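Local structure of 6-phosphogluconate dehydrogenase (Decarboxylating) (Geobacter metallireducens, 4E21) at residues 67-71 against 72-76; 144-147 against 148-152; 329-332 against 333-336. The protein probably catalyses the NADP-dependent oxidative decarboxylation of 6-phosphogluconate in the pentose phosphate pathway. All blocks are in the same frame, centred on the assembly; numbering follows the deposited sequence.

How the interactions relate
All three contacts are local and partly buried, and all lie at helix ends. Interaction 1 opens helix 72-78 and interaction 2 spans the whole of the short helix 147-150, from the loop before it to the turn after it, both in the NAD-binding domain, their centres about 26 Å apart. Interaction 3, about 43 Å from interaction 1 and 30 Å from interaction 2 between centres, ends helix 321-333 in the C-terminal domain. Their chemistry differs accordingly: a serine cap and an arginine-glutamate salt bridge begin one helix, a tyrosine lies over glycine backbone beside a water in the second, and backbone turns with an arginine finish the third. Residues of other subunits pack against interaction 3, whereas none touches interaction 1.

Interaction 1 (67-71 against 72-76)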
loop_
_atom_site.group_PDB
_atom_site.type_symbol
_atom_site.label_atom_id
_atom_site.label_comp_id
_atom_site.label_asym_id
_atom_site.label_seq_id
_atom_site.Cartn_x
_atom_site.Cartn_y
_atom_site.Cartn_z
ATOM N N ALA B 67 15.421 -15.206 -46.095
ATOM C CA ALA B 67 14.870 -14.406 -47.192
ATOM C C ALA B 67 14.460 -13.022 -46.704
ATOM O O ALA B 67 13.801 -12.896 -45.676
ATOM C CB ALA B 67 13.692 -15.117 -47.847
ATOM N N GLY B 68 14.865 -11.989 -47.437
ATOM C CA GLY B 68 14.526 -10.629 -47.081
ATOM C C GLY B 68 13.557 -10.002 -48.064
ATOM O O GLY B 68 12.993 -10.669 -48.931
ATOM N N ALA B 69 13.369 -8.700 -47.919
ATOM C CA ALA B 69 12.493 -7.937 -48.776
ATOM C C ALA B 69 12.857 -6.481 -48.548
ATOM O O ALA B 69 13.139 -6.080 -47.412
ATOM C CB ALA B 69 11.053 -8.189 -48.415
ATOM N N ARG B 70 12.880 -5.690 -49.622
ATOM C CA ARG B 70 13.279 -4.289 -49.491
ATOM C C ARG B 70 12.118 -3.317 -49.476
ATOM O O ARG B 70 12.319 -2.108 -49.458
ATOM C CB ARG B 70 14.288 -3.878 -50.564
ATOM C CG ARG B 70 14.274 -4.742 -51.799
ATOM C CD ARG B 70 15.378 -5.796 -51.742
ATOM N NE ARG B 70 15.387 -6.604 -52.963
ATOM C CZ ARG B 70 15.177 -7.920 -52.996
ATOM N NH1 ARG B 70 14.968 -8.593 -51.861
ATOM N NH2 ARG B 70 15.197 -8.566 -54.162
ATOM N N SER B 71 10.903 -3.839 -49.463
ATOM C CA SER B 71 9.744 -2.972 -49.383
ATOM C C SER B 71 8.571 -3.786 -48.906
ATOM O O SER B 71 8.560 -5.004 -49.037
ATOM C CB SER B 71 9.421 -2.381 -50.761
ATOM O OG SER B 71 8.988 -3.391 -51.664
ATOM N N ILE B 72 7.573 -3.116 -48.360
ATOM C CA ILE B 72 6.355 -3.820 -48.021
ATOM C C ILE B 72 5.828 -4.589 -49.247
ATOM O O ILE B 72 5.329 -5.717 -49.115
ATOM C CB ILE B 72 5.285 -2.872 -47.449
ATOM C CG1 ILE B 72 4.129 -3.697 -46.890
ATOM C CG2 ILE B 72 4.852 -1.826 -48.477
ATOM C CD1 ILE B 72 4.584 -4.600 -45.724
ATOM N N GLU B 73 5.981 -3.993 -50.433
ATOM C CA GLU B 73 5.465 -4.590 -51.669
ATOM C C GLU B 73 6.093 -5.939 -51.998
ATOM O O GLU B 73 5.385 -6.933 -52.183
ATOM C CB GLU B 73 5.611 -3.626 -52.851
ATOM C CG GLU B 73 4.608 -2.471 -52.844
ATOM C CD GLU B 73 5.000 -1.352 -51.881
ATOM O OE1 GLU B 73 6.074 -1.459 -51.243
ATOM O OE2 GLU B 73 4.232 -0.364 -51.768
ATOM N N GLU B 74 7.423 -5.979 -52.069
ATOM C CA GLU B 74 8.120 -7.243 -52.296
ATOM C C GLU B 74 7.811 -8.257 -51.189
ATOM O O GLU B 74 7.689 -9.464 -51.438
ATOM C CB GLU B 74 9.632 -7.035 -52.381
ATOM C CG GLU B 74 10.343 -8.304 -52.824
ATOM C CD GLU B 74 11.829 -8.292 -52.549
ATOM O OE1 GLU B 74 12.366 -7.204 -52.246
ATOM O OE2 GLU B 74 12.452 -9.379 -52.629
ATOM N N PHE B 75 7.703 -7.761 -49.962
ATOM C CA PHE B 75 7.355 -8.608 -48.838
ATOM C C PHE B 75 6.032 -9.330 -49.110
ATOM O O PHE B 75 5.974 -10.554 -49.108
ATOM C CB PHE B 75 7.267 -7.770 -47.560
ATOM C CG PHE B 75 6.880 -8.547 -46.346
ATOM C CD1 PHE B 75 7.816 -9.344 -45.684
ATOM C CD2 PHE B 75 5.589 -8.474 -45.842
ATOM C CE1 PHE B 75 7.475 -10.066 -44.535
ATOM C CE2 PHE B 75 5.232 -9.186 -44.690
ATOM C CZ PHE B 75 6.181 -9.992 -44.035
ATOM N N CYS B 76 4.964 -8.584 -49.352
ATOM C CA CYS B 76 3.670 -9.224 -49.601
ATOM C C CYS B 76 3.691 -10.091 -50.856
ATOM O O CYS B 76 3.079 -11.178 -50.901
ATOM C CB CYS B 76 2.570 -8.182 -49.693
ATOM S SG CYS B 76 2.319 -7.384 -48.121
#
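Gly-68 and Ala-69 run beside the Glu-74 carboxylate as the chain enters helix 72-78, whose N-cap is Ser-71; the segment belongs to the NAD-binding domain, consistent with a Rossmann-type fold. Lys-78 joins the two neighbours here, hydrogen-bonding to Gly-68 O and making a long, weak ion pair with Glu-74 OE2. Ala-69 turns its methyl toward the helix, where CB lies 3.9 Å from Phe-75 CB and sits at the edge of the aromatic ring, near its plane; the ring itself reaches on to Val-49 and Tyr-51 of strand 47-51. Arg-70 engages Glu-74 twice. Its backbone N donates to Glu-74 OE1 at 3.1 Å, meeting the carboxylate from above its plane, while its side chain, bent at chi2 (-98°), swings back to form a salt bridge of 2.7 Å between Arg-70 NH1 and Glu-74 OE2. Guanidinium and carboxylate planes stand 87° apart, and OE2 rests over the guanidinium face, unlike the coplanar two-pronged pairing of these groups. The extended glutamate is thus fixed by a charge and a backbone N-H together. Ser-71 finally takes up two N-H groups of the first turn: its carbonyl O accepts from Phe-75 N at 3.0 Å, and its OG accepts the capping bond from Glu-74 N, 3.1 Å long and almost straight at 177°.

Interaction 2 (144-147 against 148-152); sequences GIFG and LERGY
Tyr-152 lays its ring over Gly-147, the first residue of the short helix 147-150, after the chain has left that helix at Gly-151 on the way to strand 153-157 of the NAD-binding domain. From CB the side chain sets out with CG anti to its own carbonyl carbon (chi1 -56°), which carries the ring back over the helix. CG passes 3.9 Å from Gly-147 CA, and CD2 comes a little nearer. CE2 touches two groups, Gly-147 CA and Gly-144 O, each at 3.4 Å; CZ lies 3.5 Å from Gly-147 C. Gly-147 CA therefore makes a CH-pi contact, 3.5 Å from the ring centroid and over the face. At the tip, the Tyr-152 hydroxyl OH shares a water at 2.9 Å, which also donates to Gly-144 O and weakly accepts from Leu-148 N. Alongside, Phe-146 and Arg-150 point the same way, with Phe-146 CD2 over the centre of the guanidinium face, and Gly-151 N bonds to Gly-147 O at 2.6 Å, from above the carbonyl plane. The ring leaves no room for a side chain on Gly-147, where a CB would clash with CE2, so glycine lets aromatic carbon lie directly on backbone while the water serves the polar groups at its rim.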
loop_
_atom_site.group_PDB
_atom_site.type_symbol
_atom_site.label_atom_id
_atom_site.label_comp_id
_atom_site.label_asym_id
_atom_site.label_seq_id
_atom_site.Cartn_x
_atom_site.Cartn_y
_atom_site.Cartn_z
ATOM N N GLY B 144 11.272 -13.371 -23.409
ATOM C CA GLY B 144 12.355 -12.501 -23.841
ATOM C C GLY B 144 13.507 -13.179 -24.570
ATOM O O GLY B 144 13.300 -13.971 -25.490
ATOM N N ILE B 145 14.729 -12.874 -24.136
ATOM C CA ILE B 145 15.923 -13.330 -24.826
ATOM C C ILE B 145 16.095 -14.836 -24.686
ATOM O O ILE B 145 16.779 -15.467 -25.488
ATOM C CB ILE B 145 17.140 -12.617 -24.288
ATOM C CG1 ILE B 145 17.147 -12.705 -22.768
ATOM C CG2 ILE B 145 17.103 -11.150 -24.690
ATOM C CD1 ILE B 145 18.469 -12.331 -22.168
ATOM N N PHE B 146 15.423 -15.402 -23.688
ATOM C CA PHE B 146 15.529 -16.820 -23.364
ATOM C C PHE B 146 14.658 -17.691 -24.249
ATOM O O PHE B 146 14.806 -18.912 -24.247
ATOM C CB PHE B 146 15.161 -17.047 -21.894
ATOM C CG PHE B 146 16.147 -16.452 -20.938
ATOM C CD1 PHE B 146 15.996 -15.151 -20.486
ATOM C CD2 PHE B 146 17.248 -17.180 -20.518
ATOM C CE1 PHE B 146 16.909 -14.594 -19.630
ATOM C CE2 PHE B 146 18.164 -16.623 -19.663
ATOM C CZ PHE B 146 17.988 -15.322 -19.218
ATOM N N GLY B 147 13.753 -17.054 -24.995
ATOM C CA GLY B 147 12.778 -17.756 -25.828
ATOM C C GLY B 147 13.387 -18.519 -26.994
ATOM O O GLY B 147 12.870 -19.570 -27.393
ATOM N N LEU B 148 14.494 -17.998 -27.526
ATOM C CA LEU B 148 15.160 -18.610 -28.676
ATOM C C LEU B 148 15.513 -20.058 -28.401
ATOM O O LEU B 148 15.093 -20.966 -29.127
ATOM C CB LEU B 148 16.413 -17.824 -29.079
ATOM C CG LEU B 148 17.295 -18.484 -30.145
ATOM C CD1 LEU B 148 16.467 -19.062 -31.282
ATOM C CD2 LEU B 148 18.356 -17.522 -30.685
ATOM N N GLU B 149 16.276 -20.277 -27.338
ATOM C CA GLU B 149 16.635 -21.633 -26.933
ATOM C C GLU B 149 15.533 -22.333 -26.131
ATOM O O GLU B 149 15.358 -23.540 -26.256
ATOM C CB GLU B 149 17.948 -21.633 -26.132
ATOM C CG GLU B 149 19.077 -20.814 -26.775
ATOM C CD GLU B 149 19.661 -21.475 -28.022
ATOM O OE1 GLU B 149 19.602 -22.730 -28.106
ATOM O OE2 GLU B 149 20.186 -20.738 -28.904
ATOM N N ARG B 150 14.784 -21.594 -25.316
ATOM C CA ARG B 150 13.841 -22.263 -24.412
ATOM C C ARG B 150 12.364 -22.224 -24.812
ATOM O O ARG B 150 11.531 -22.880 -24.177
ATOM C CB ARG B 150 14.025 -21.769 -22.980
ATOM C CG ARG B 150 15.396 -22.123 -22.421
ATOM C CD ARG B 150 15.576 -21.658 -20.989
ATOM N NE ARG B 150 16.991 -21.461 -20.681
ATOM C CZ ARG B 150 17.459 -21.080 -19.494
ATOM N NH1 ARG B 150 16.619 -20.853 -18.489
ATOM N NH2 ARG B 150 18.769 -20.923 -19.309
ATOM N N GLY B 151 12.025 -21.485 -25.860
ATOM C CA GLY B 151 10.620 -21.348 -26.207
ATOM C C GLY B 151 9.967 -20.199 -25.444
ATOM O O GLY B 151 10.382 -19.853 -24.341
ATOM N N TYR B 152 8.957 -19.599 -26.064
ATOM C CA TYR B 152 8.266 -18.432 -25.541
ATOM C C TYR B 152 6.933 -18.903 -25.012
ATOM O O TYR B 152 6.287 -19.770 -25.618
ATOM C CB TYR B 152 8.008 -17.413 -26.657
ATOM C CG TYR B 152 9.249 -16.965 -27.404
ATOM C CD1 TYR B 152 9.693 -17.650 -28.530
ATOM C CD2 TYR B 152 9.980 -15.855 -26.979
ATOM C CE1 TYR B 152 10.835 -17.245 -29.213
ATOM C CE2 TYR B 152 11.127 -15.447 -27.647
ATOM C CZ TYR B 152 11.550 -16.146 -28.770
ATOM O OH TYR B 152 12.684 -15.737 -29.448
HETATM O O HOH W 1 14.686 -14.737 -27.604
#

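Interaction 3 (329-332 against 333-336); sequences ERFS and SRGE
Arg-334 folds back along helix 321-333 toward Arg-330 and Phe-331: CG stands anti to its carbonyl carbon (chi1 -63°), and a bend at chi3 (-130°) brings the guanidinium round to the Phe-331 ring. Side chains cross there, with Arg-334 NH2 at the ring edge, in its plane and 3.9 Å from Phe-331 CD2. One guanidinium face looks onto Arg-330 O, while NE and NH2 find partners in the loop before helix 305-316: NH2 forms a salt bridge with Asp-302, and NE bonds to Val-300 O. An alanine here is likely to leave Asp-302 without this charged mate, Val-300 O without the NE bond and the Phe-331 ring edge less covered. Ser-333 reaches back one turn, its OG donating to Arg-330 O at 2.7 Å and accepting from Val-300 N; its backbone N bonds to Glu-329 O at 2.9 Å. Glu-336 packs CB and CG against Phe-331 O, each 3.4 Å away, while its carboxylate reaches His-233 of a neighbouring subunit. Then the backbone turns off the helix: Gly-335 N donates to Ser-332 O at 2.8 Å, and Glu-336 N more weakly to Phe-331 O at 3.4 Å. With Gly-335 at positive phi, the weak Glu-336 N bond back to Phe-331 O resembles the 6→1 bond of a Schellman motif, a common C-terminal helix cap, here leading into helix 338-350.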
loop_
_atom_site.group_PDB
_atom_site.type_symbol
_atom_site.label_atom_id
_atom_site.label_comp_id
_atom_site.label_asym_id
_atom_site.label_seq_id
_atom_site.Cartn_x
_atom_site.Cartn_y
_atom_site.Cartn_z
ATOM N N GLU B 329 6.447 2.186 -6.758
ATOM C CA GLU B 329 7.827 2.187 -6.327
ATOM C C GLU B 329 8.730 2.490 -7.501
ATOM O O GLU B 329 9.746 3.164 -7.348
ATOM C CB GLU B 329 8.209 0.867 -5.628
ATOM C CG GLU B 329 7.581 0.729 -4.216
ATOM C CD GLU B 329 7.833 -0.641 -3.619
ATOM O OE1 GLU B 329 7.785 -1.619 -4.375
ATOM O OE2 GLU B 329 8.098 -0.752 -2.408
ATOM N N ARG B 330 8.368 1.988 -8.673
ATOM C CA ARG B 330 9.111 2.336 -9.875
ATOM C C ARG B 330 9.008 3.839 -10.151
ATOM O O ARG B 330 10.020 4.471 -10.476
ATOM C CB ARG B 330 8.659 1.503 -11.086
ATOM C CG ARG B 330 8.874 0.007 -10.900
ATOM C CD ARG B 330 8.725 -0.748 -12.196
ATOM N NE ARG B 330 8.979 -2.174 -12.011
ATOM C CZ ARG B 330 9.256 -3.023 -12.994
ATOM N NH1 ARG B 330 9.348 -2.597 -14.252
ATOM N NH2 ARG B 330 9.460 -4.294 -12.711
ATOM N N PHE B 331 7.810 4.416 -9.997
ATOM C CA PHE B 331 7.645 5.870 -10.176
ATOM C C PHE B 331 8.553 6.676 -9.250
ATOM O O PHE B 331 9.229 7.605 -9.701
ATOM C CB PHE B 331 6.199 6.344 -9.965
ATOM C CG PHE B 331 5.231 5.824 -10.973
ATOM C CD1 PHE B 331 3.878 5.976 -10.778
ATOM C CD2 PHE B 331 5.673 5.155 -12.110
ATOM C CE1 PHE B 331 2.968 5.494 -11.733
ATOM C CE2 PHE B 331 4.774 4.657 -13.052
ATOM C CZ PHE B 331 3.432 4.834 -12.869
ATOM N N SER B 332 8.560 6.338 -7.956
ATOM C CA SER B 332 9.342 7.119 -6.992
ATOM C C SER B 332 10.831 6.878 -7.184
ATOM O O SER B 332 11.648 7.737 -6.861
ATOM C CB SER B 332 8.925 6.827 -5.535
ATOM O OG SER B 332 8.967 5.441 -5.303
ATOM N N SER B 333 11.180 5.713 -7.722
ATOM C CA SER B 333 12.572 5.409 -8.015
ATOM C C SER B 333 13.103 6.378 -9.077
ATOM O O SER B 333 14.315 6.603 -9.177
ATOM C CB SER B 333 12.724 3.973 -8.487
ATOM O OG SER B 333 12.633 3.882 -9.899
ATOM N N ARG B 334 12.197 6.967 -9.858
ATOM C CA ARG B 334 12.604 8.013 -10.785
ATOM C C ARG B 334 12.437 9.426 -10.224
ATOM O O ARG B 334 12.592 10.387 -10.966
ATOM C CB ARG B 334 11.840 7.926 -12.093
ATOM C CG ARG B 334 12.067 6.691 -12.881
ATOM C CD ARG B 334 11.170 6.717 -14.125
ATOM N NE ARG B 334 10.487 5.446 -14.178
ATOM C CZ ARG B 334 9.180 5.280 -14.293
ATOM N NH1 ARG B 334 8.365 6.320 -14.457
ATOM N NH2 ARG B 334 8.702 4.040 -14.286
ATOM N N GLY B 335 12.111 9.562 -8.939
ATOM C CA GLY B 335 11.969 10.884 -8.331
ATOM C C GLY B 335 10.626 11.584 -8.521
ATOM O O GLY B 335 10.457 12.735 -8.118
ATOM N N GLU B 336 9.665 10.893 -9.125
ATOM C CA GLU B 336 8.356 11.459 -9.406
ATOM C C GLU B 336 7.597 11.777 -8.128
ATOM O O GLU B 336 6.604 12.478 -8.160
ATOM C CB GLU B 336 7.541 10.506 -10.280
ATOM C CG GLU B 336 8.186 10.213 -11.629
ATOM C CD GLU B 336 8.194 11.434 -12.542
ATOM O OE1 GLU B 336 8.533 11.270 -13.738
ATOM O OE2 GLU B 336 7.847 12.554 -12.077
#